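PDB 3NZG: putative racemase from Pseudovibrio sp. JE062, which is of undetermined function but belongs to the enolase superfamily, whose members pair a capping domain with a magnesium-binding barrel. Local coordinates for residues Thr206-Asp211 and Leu232-Ala237. Sequence-based numbering, arbitrary orientation.
Sequences TDMMVD and LELYFA. With MG (magnesium ion), chain Q.
M209 lies across one face of each of two rings, F236 and Y235, where strand 207-211 of the TIM-barrel-like enolase C-terminal domain runs beside the loop that leads into its parallel neighbour, strand 237-238. The long, flexible selenomethionine follows the surface the two rings make together because its chain bends at chi2 (74°): CG presses on the flat, apolar face of F236, 3.4 Å from the ring centroid, while CE turns onto a similar face of Y235, 3.9 Å from its centroid. The selenium lies oblique to the Y235 ring, a Met-aromatic contact. At the rim of Y235 the carboxylate of D207 lies near the ring plane; its OD2 is hydrogen-bonded to Y337 OH, whereas Y235 also carries a polar OH, bonded to Q310.

Toward helix 188-202, the bump is L234, whose two methyls fork between neighbours: CD1 meets V210 CG2, and CD2 meets M208 CE, both at 3.7 Å. Branched L234 and V210 and the slender, unbranched selenomethionine M208 are all apolar, suiting this buried layer shared with L195 and L202.

The backbones are joined by Y235 N to M208 O (2.8 Å) and V210 N to F236 O (3.2 Å). Water 1 ties D207 OD1 and M208 N to E233 O. At the strand's C-terminal end, the anionic carboxylate of D211 joins E238 and E264 in binding magnesium, its OD2 2.2 Å from the metal.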
loop_
_atom_site.group_PDB
_atom_site.type_symbol
_atom_site.label_atom_id
_atom_site.label_comp_id
_atom_site.label_asym_id
_atom_site.label_seq_id
_atom_site.Cartn_x
_atom_site.Cartn_y
_atom_site.Cartn_z
ATOM N N THR D 206 -16.453 -38.148 1.648
ATOM C CA THR D 206 -16.819 -37.448 2.869
ATOM C C THR D 206 -15.755 -36.385 3.136
ATOM O O THR D 206 -14.559 -36.674 3.080
ATOM C CB THR D 206 -16.856 -38.407 4.069
ATOM O OG1 THR D 206 -17.577 -39.592 3.712
ATOM C CG2 THR D 206 -17.542 -37.745 5.255
ATOM N N ASP D 207 -16.175 -35.155 3.409
ATOM C CA ASP D 207 -15.194 -34.115 3.684
ATOM C C ASP D 207 -14.573 -34.335 5.049
ATOM O O ASP D 207 -15.247 -34.750 5.994
ATOM C CB ASP D 207 -15.826 -32.723 3.602
ATOM C CG ASP D 207 -15.821 -32.174 2.190
ATOM O OD1 ASP D 207 -14.773 -32.311 1.510
ATOM O OD2 ASP D 207 -16.849 -31.606 1.764
HETATM N N MSE D 208 -13.275 -34.071 5.140
HETATM C CA MSE D 208 -12.560 -34.260 6.388
HETATM C C MSE D 208 -11.868 -32.979 6.858
HETATM O O MSE D 208 -11.019 -32.424 6.157
HETATM C CB MSE D 208 -11.516 -35.370 6.223
HETATM C CG MSE D 208 -11.032 -35.979 7.537
HETATM SE SE MSE D 208 -9.737 -37.398 7.250
HETATM C CE MSE D 208 -8.161 -36.558 7.997
HETATM N N MSE D 209 -12.260 -32.510 8.037
HETATM C CA MSE D 209 -11.658 -31.320 8.640
HETATM C C MSE D 209 -10.664 -31.831 9.673
HETATM O O MSE D 209 -10.812 -32.939 10.185
HETATM C CB MSE D 209 -12.716 -30.463 9.342
HETATM C CG MSE D 209 -13.666 -29.734 8.424
HETATM SE SE MSE D 209 -14.990 -30.875 7.576
HETATM C CE MSE D 209 -16.239 -29.502 7.016
ATOM N N VAL D 210 -9.642 -31.042 9.980
ATOM C CA VAL D 210 -8.671 -31.470 10.972
ATOM C C VAL D 210 -8.436 -30.400 12.028
ATOM O O VAL D 210 -8.249 -29.221 11.711
ATOM C CB VAL D 210 -7.310 -31.837 10.327
ATOM C CG1 VAL D 210 -6.351 -32.344 11.397
ATOM C CG2 VAL D 210 -7.505 -32.894 9.255
ATOM N N ASP D 211 -8.467 -30.822 13.287
ATOM C CA ASP D 211 -8.242 -29.925 14.416
ATOM C C ASP D 211 -6.874 -30.301 14.984
ATOM O O ASP D 211 -6.684 -31.421 15.465
ATOM C CB ASP D 211 -9.328 -30.136 15.476
ATOM C CG ASP D 211 -9.384 -29.014 16.490
ATOM O OD1 ASP D 211 -8.311 -28.510 16.897
ATOM O OD2 ASP D 211 -10.511 -28.644 16.889
ATOM N N LEU D 232 -4.577 -34.949 0.116
ATOM C CA LEU D 232 -5.649 -35.460 0.961
ATOM C C LEU D 232 -6.925 -34.637 0.813
ATOM O O LEU D 232 -7.990 -35.047 1.268
ATOM C CB LEU D 232 -5.217 -35.477 2.429
ATOM C CG LEU D 232 -4.042 -36.404 2.754
ATOM C CD1 LEU D 232 -3.852 -36.465 4.255
ATOM C CD2 LEU D 232 -4.312 -37.798 2.200
ATOM N N GLU D 233 -6.812 -33.474 0.179
ATOM C CA GLU D 233 -7.961 -32.597 -0.041
ATOM C C GLU D 233 -8.773 -32.329 1.228
ATOM O O GLU D 233 -10.009 -32.345 1.192
ATOM C CB GLU D 233 -8.893 -33.207 -1.092
ATOM C CG GLU D 233 -8.199 -33.708 -2.348
ATOM C CD GLU D 233 -9.160 -34.424 -3.289
ATOM O OE1 GLU D 233 -10.089 -33.771 -3.813
ATOM O OE2 GLU D 233 -8.990 -35.645 -3.497
ATOM N N LEU D 234 -8.094 -32.092 2.348
ATOM C CA LEU D 234 -8.787 -31.814 3.606
ATOM C C LEU D 234 -9.585 -30.511 3.489
ATOM O O LEU D 234 -9.161 -29.582 2.800
ATOM C CB LEU D 234 -7.770 -31.714 4.744
ATOM C CG LEU D 234 -6.818 -32.912 4.882
ATOM C CD1 LEU D 234 -5.829 -32.646 6.003
ATOM C CD2 LEU D 234 -7.615 -34.185 5.166
ATOM N N TYR D 235 -10.733 -30.436 4.162
ATOM C CA TYR D 235 -11.571 -29.241 4.084
ATOM C C TYR D 235 -10.899 -28.023 4.723
ATOM O O TYR D 235 -10.913 -26.939 4.138
ATOM C CB TYR D 235 -12.943 -29.477 4.730
ATOM C CG TYR D 235 -13.934 -28.371 4.412
ATOM C CD1 TYR D 235 -14.824 -28.493 3.348
ATOM C CD2 TYR D 235 -13.937 -27.178 5.138
ATOM C CE1 TYR D 235 -15.690 -27.460 3.007
ATOM C CE2 TYR D 235 -14.805 -26.127 4.806
ATOM C CZ TYR D 235 -15.679 -26.276 3.737
ATOM O OH TYR D 235 -16.538 -25.256 3.384
ATOM N N PHE D 236 -10.329 -28.190 5.917
ATOM C CA PHE D 236 -9.621 -27.090 6.579
ATOM C C PHE D 236 -8.607 -27.532 7.636
ATOM O O PHE D 236 -8.546 -28.709 8.013
ATOM C CB PHE D 236 -10.605 -26.056 7.186
ATOM C CG PHE D 236 -11.370 -26.536 8.405
ATOM C CD1 PHE D 236 -10.718 -27.115 9.491
ATOM C CD2 PHE D 236 -12.740 -26.351 8.486
ATOM C CE1 PHE D 236 -11.416 -27.497 10.631
ATOM C CE2 PHE D 236 -13.443 -26.735 9.633
ATOM C CZ PHE D 236 -12.780 -27.306 10.704
ATOM N N ALA D 237 -7.798 -26.574 8.089
ATOM C CA ALA D 237 -6.786 -26.797 9.118
ATOM C C ALA D 237 -7.140 -25.849 10.254
ATOM O O ALA D 237 -7.031 -24.625 10.118
ATOM C CB ALA D 237 -5.388 -26.488 8.577
HETATM MG MG MG Q . -11.150 -26.875 18.117
HETATM O O HOH W 1 -12.383 -32.711 2.697
HETATM O O HOH W 2 -9.273 -26.678 18.551
#